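Local coordinates for alkaline phosphatase D (Bacillus subtilis, PDB 2YEQ), which hydrolyses phosphate esters, as a secreted phosphodiesterase and alkaline phosphatase with iron and calcium in its active site, at residues D17-R28 with Y243-S251. Sequence-based numbering, arbitrary orientation.
Sequences DPLSDSVVLWTR and YEHMPLRIS. With EDO (1,2-ethanediol), chain I.
With its chain extended from CG to NE, Arg249 reaches into the turn between strands 13-16 and 23-28 and sets its guanidinium among Asp17, Leu19 and Ser22. NE and NH2 both donate to the carbonyl oxygen of Asp17, a side-on grip in the carbonyl plane, with the shorter bond, 2.8 Å, from NH2 to O. NH2 also donates at 2.9 Å to Ser22 OG, whose short side chain offers its hydroxyl from within the turn itself. Leu19 CD1 lies over the centre of one guanidinium face, while Val24 meets the aliphatic part of the arginine, CG2 to CG at 3.4 Å. An alanine in place of Arg249 would probably cost Glu78 its salt bridge with NH1, though Ile250 N still binds that carboxylate, and leave the Asp17 carbonyl without two donors. A water joins Asp17 OD2 to Arg249 N, and a bound 1,2-ethanediol donates through O2 to the same OD2; Asp17 OD1 turns instead to Arg263.

The contact packs residues 243-251, where the chain runs on from helix 228-245 of the calcineurin-like phosphatase region, against strand 23-28, which lies antiparallel between 74-79 and 13-16 in the large mixed sheet. Pro247, centre of an inverse gamma turn, rests CB against the side chains of Trp26 (4.0 Å to its CB) and Val24.

Trp26, with CG anti to the backbone N (chi1 176°), carries its indole to the backbone of Glu244 and His245, where NE1 donates to Glu244 O at 2.7 Å, almost straight at 173° and in the ring plane. His245 O lies over one indole face. Farther along, the long side chain of Arg28 brings NH1 to the edge of the His245 ring, donating to NE2 at 2.9 Å with the two planes 88° apart; His245 ND1 is bonded to Ala241 O, consistent with ND1 carrying the proton and NE2 accepting.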
loop_
_atom_site.group_PDB
_atom_site.type_symbol
_atom_site.label_atom_id
_atom_site.label_comp_id
_atom_site.label_asym_id
_atom_site.label_seq_id
_atom_site.Cartn_x
_atom_site.Cartn_y
_atom_site.Cartn_z
ATOM N N ASP A 17 4.067 11.029 -6.200
ATOM C CA ASP A 17 5.477 11.273 -5.955
ATOM C C ASP A 17 5.815 12.747 -5.921
ATOM O O ASP A 17 6.724 13.205 -6.609
ATOM C CB ASP A 17 6.323 10.513 -6.987
ATOM C CG ASP A 17 6.539 9.059 -6.589
ATOM O OD1 ASP A 17 5.723 8.537 -5.787
ATOM O OD2 ASP A 17 7.528 8.449 -7.073
ATOM N N PRO A 18 5.110 13.486 -5.073
ATOM C CA PRO A 18 5.337 14.927 -5.003
ATOM C C PRO A 18 6.688 15.234 -4.427
ATOM O O PRO A 18 7.150 14.503 -3.528
ATOM C CB PRO A 18 4.223 15.420 -4.055
ATOM C CG PRO A 18 3.926 14.287 -3.214
ATOM C CD PRO A 18 4.090 13.061 -4.110
ATOM N N LEU A 19 7.322 16.276 -4.976
ATOM C CA LEU A 19 8.506 16.907 -4.410
ATOM C C LEU A 19 8.155 18.385 -4.158
ATOM O O LEU A 19 7.019 18.801 -4.366
ATOM C CB LEU A 19 9.702 16.786 -5.350
ATOM C CG LEU A 19 10.235 15.354 -5.580
ATOM C CD1 LEU A 19 11.326 15.339 -6.643
ATOM C CD2 LEU A 19 10.713 14.713 -4.279
ATOM N N SER A 20 9.113 19.190 -3.719
ATOM C CA SER A 20 8.791 20.581 -3.375
ATOM C C SER A 20 8.538 21.457 -4.596
ATOM O O SER A 20 7.922 22.503 -4.472
ATOM C CB SER A 20 9.863 21.195 -2.462
ATOM O OG SER A 20 11.088 21.328 -3.118
ATOM N N ASP A 21 8.979 21.032 -5.773
ATOM C CA ASP A 21 8.844 21.849 -6.983
ATOM C C ASP A 21 8.192 21.129 -8.173
ATOM O O ASP A 21 8.208 21.649 -9.290
ATOM C CB ASP A 21 10.233 22.327 -7.411
ATOM C CG ASP A 21 11.110 21.187 -7.924
ATOM O OD1 ASP A 21 11.017 20.058 -7.384
ATOM O OD2 ASP A 21 11.878 21.407 -8.884
ATOM N N SER A 22 7.659 19.933 -7.950
ATOM C CA SER A 22 7.105 19.124 -9.040
ATOM C C SER A 22 6.257 18.022 -8.480
ATOM O O SER A 22 6.323 17.721 -7.279
ATOM C CB SER A 22 8.216 18.505 -9.891
ATOM O OG SER A 22 9.024 17.631 -9.133
ATOM N N VAL A 23 5.467 17.413 -9.362
ATOM C CA VAL A 23 4.625 16.290 -9.015
ATOM C C VAL A 23 4.415 15.473 -10.292
ATOM O O VAL A 23 4.517 16.012 -11.395
ATOM C CB VAL A 23 3.275 16.774 -8.457
ATOM C CG1 VAL A 23 2.478 17.538 -9.538
ATOM C CG2 VAL A 23 2.460 15.592 -7.921
ATOM N N VAL A 24 4.156 14.181 -10.154
ATOM C CA VAL A 24 3.812 13.351 -11.308
ATOM C C VAL A 24 2.305 13.440 -11.539
ATOM O O VAL A 24 1.508 13.332 -10.591
ATOM C CB VAL A 24 4.213 11.875 -11.116
ATOM C CG1 VAL A 24 3.736 11.041 -12.306
ATOM C CG2 VAL A 24 5.734 11.732 -10.946
ATOM N N LEU A 25 1.926 13.633 -12.797
ATOM C CA LEU A 25 0.537 13.564 -13.236
ATOM C C LEU A 25 0.368 12.327 -14.106
ATOM O O LEU A 25 1.200 12.061 -14.964
ATOM C CB LEU A 25 0.172 14.814 -14.042
ATOM C CG LEU A 25 0.563 16.183 -13.468
ATOM C CD1 LEU A 25 0.130 17.303 -14.439
ATOM C CD2 LEU A 25 -0.052 16.392 -12.082
ATOM N N TRP A 26 -0.732 11.607 -13.916
ATOM C CA TRP A 26 -0.973 10.357 -14.594
ATOM C C TRP A 26 -2.360 10.328 -15.219
ATOM O O TRP A 26 -3.337 10.814 -14.641
ATOM C CB TRP A 26 -0.851 9.182 -13.605
ATOM C CG TRP A 26 -1.188 7.844 -14.202
ATOM C CD1 TRP A 26 -0.316 6.960 -14.774
ATOM C CD2 TRP A 26 -2.490 7.240 -14.300
ATOM N NE1 TRP A 26 -0.996 5.857 -15.231
ATOM C CE2 TRP A 26 -2.326 6.002 -14.959
ATOM C CE3 TRP A 26 -3.782 7.631 -13.908
ATOM C CZ2 TRP A 26 -3.387 5.149 -15.219
ATOM C CZ3 TRP A 26 -4.847 6.782 -14.204
ATOM C CH2 TRP A 26 -4.634 5.549 -14.844
ATOM N N THR A 27 -2.433 9.735 -16.404
ATOM C CA THR A 27 -3.682 9.196 -16.887
ATOM C C THR A 27 -3.367 8.079 -17.881
ATOM O O THR A 27 -2.197 7.740 -18.088
ATOM C CB THR A 27 -4.582 10.286 -17.498
ATOM O OG1 THR A 27 -5.902 9.751 -17.642
ATOM C CG2 THR A 27 -4.022 10.810 -18.841
ATOM N N ARG A 28 -4.412 7.511 -18.457
ATOM C CA ARG A 28 -4.292 6.473 -19.458
ATOM C C ARG A 28 -5.483 6.613 -20.404
ATOM O O ARG A 28 -6.650 6.780 -19.956
ATOM C CB ARG A 28 -4.297 5.077 -18.826
ATOM C CG ARG A 28 -4.240 3.928 -19.895
ATOM C CD ARG A 28 -4.078 2.538 -19.330
ATOM N NE ARG A 28 -4.304 1.612 -20.434
ATOM C CZ ARG A 28 -4.844 0.408 -20.367
ATOM N NH1 ARG A 28 -5.179 -0.149 -19.216
ATOM N NH2 ARG A 28 -5.021 -0.269 -21.507
ATOM N N TYR A 243 3.797 0.067 -13.385
ATOM C CA TYR A 243 4.301 1.332 -13.839
ATOM C C TYR A 243 3.259 2.074 -14.703
ATOM O O TYR A 243 3.012 3.260 -14.482
ATOM C CB TYR A 243 5.625 1.199 -14.624
ATOM C CG TYR A 243 6.050 2.513 -15.214
ATOM C CD1 TYR A 243 6.718 3.466 -14.439
ATOM C CD2 TYR A 243 5.709 2.861 -16.524
ATOM C CE1 TYR A 243 7.071 4.694 -14.959
ATOM C CE2 TYR A 243 6.051 4.089 -17.043
ATOM C CZ TYR A 243 6.734 5.013 -16.256
ATOM O OH TYR A 243 7.088 6.244 -16.775
ATOM N N GLU A 244 2.708 1.383 -15.702
ATOM C CA GLU A 244 1.766 1.993 -16.645
ATOM C C GLU A 244 0.573 2.604 -15.897
ATOM O O GLU A 244 0.011 3.576 -16.356
ATOM C CB GLU A 244 1.299 0.969 -17.693
ATOM C CG GLU A 244 2.421 0.598 -18.681
ATOM C CD GLU A 244 2.147 -0.595 -19.558
ATOM O OE1 GLU A 244 1.186 -1.338 -19.278
ATOM O OE2 GLU A 244 2.935 -0.796 -20.536
ATOM N N HIS A 245 0.188 2.033 -14.759
ATOM C CA HIS A 245 -1.007 2.486 -14.060
ATOM C C HIS A 245 -0.759 3.323 -12.808
ATOM O O HIS A 245 -1.703 3.718 -12.148
ATOM C CB HIS A 245 -1.929 1.308 -13.751
ATOM C CG HIS A 245 -2.525 0.711 -14.981
ATOM N ND1 HIS A 245 -1.836 -0.181 -15.773
ATOM C CD2 HIS A 245 -3.707 0.943 -15.601
ATOM C CE1 HIS A 245 -2.583 -0.486 -16.822
ATOM N NE2 HIS A 245 -3.720 0.179 -16.737
ATOM N N MET A 246 0.492 3.626 -12.504
ATOM C CA MET A 246 0.818 4.334 -11.260
ATOM C C MET A 246 1.558 5.631 -11.508
ATOM O O MET A 246 2.401 5.718 -12.410
ATOM C CB MET A 246 1.665 3.437 -10.358
ATOM C CG MET A 246 0.935 2.266 -9.777
ATOM S SD MET A 246 -0.503 2.752 -8.784
ATOM C CE MET A 246 -1.132 1.222 -8.204
ATOM N N PRO A 247 1.302 6.641 -10.673
ATOM C CA PRO A 247 1.932 7.954 -10.854
ATOM C C PRO A 247 3.350 7.991 -10.282
ATOM O O PRO A 247 3.606 8.619 -9.252
ATOM C CB PRO A 247 1.005 8.890 -10.085
ATOM C CG PRO A 247 0.522 8.060 -8.968
ATOM C CD PRO A 247 0.343 6.663 -9.558
ATOM N N LEU A 248 4.257 7.327 -10.985
ATOM C CA LEU A 248 5.667 7.203 -10.617
ATOM C C LEU A 248 6.553 8.047 -11.512
ATOM O O LEU A 248 6.208 8.343 -12.646
ATOM C CB LEU A 248 6.068 5.729 -10.740
ATOM C CG LEU A 248 5.306 4.756 -9.826
ATOM C CD1 LEU A 248 5.688 3.309 -10.104
ATOM C CD2 LEU A 248 5.533 5.046 -8.333
ATOM N N ARG A 249 7.726 8.401 -11.017
ATOM C CA ARG A 249 8.713 9.136 -11.813
ATOM C C ARG A 249 9.483 8.212 -12.756
ATOM O O ARG A 249 9.399 7.008 -12.631
ATOM C CB ARG A 249 9.664 9.890 -10.887
ATOM C CG ARG A 249 8.947 11.015 -10.188
ATOM C CD ARG A 249 9.827 11.824 -9.306
ATOM N NE ARG A 249 9.039 12.860 -8.625
ATOM C CZ ARG A 249 8.856 14.104 -9.061
ATOM N NH1 ARG A 249 9.386 14.529 -10.193
ATOM N NH2 ARG A 249 8.126 14.946 -8.349
ATOM N N ILE A 250 10.207 8.793 -13.706
ATOM C CA ILE A 250 10.843 8.024 -14.788
ATOM C C ILE A 250 11.960 7.057 -14.279
ATOM O O ILE A 250 12.217 6.004 -14.875
ATOM C CB ILE A 250 11.360 8.980 -15.912
ATOM C CG1 ILE A 250 11.635 8.193 -17.212
ATOM C CG2 ILE A 250 12.575 9.776 -15.440
ATOM C CD1 ILE A 250 10.389 7.505 -17.788
ATOM N N SER A 251 12.557 7.375 -13.137
ATOM C CA SER A 251 13.550 6.492 -12.541
ATOM C C SER A 251 12.935 5.176 -12.051
ATOM O O SER A 251 13.661 4.231 -11.789
ATOM C CB SER A 251 14.268 7.209 -11.400
ATOM O OG SER A 251 13.301 7.645 -10.452
HETATM C C1 EDO I . 9.915 11.350 -5.353
HETATM O O1 EDO I . 8.782 11.787 -4.587
HETATM C C2 EDO I . 9.919 9.833 -5.464
HETATM O O2 EDO I . 10.050 9.437 -6.831
HETATM O O HOH W 1 9.010 7.123 -8.694
#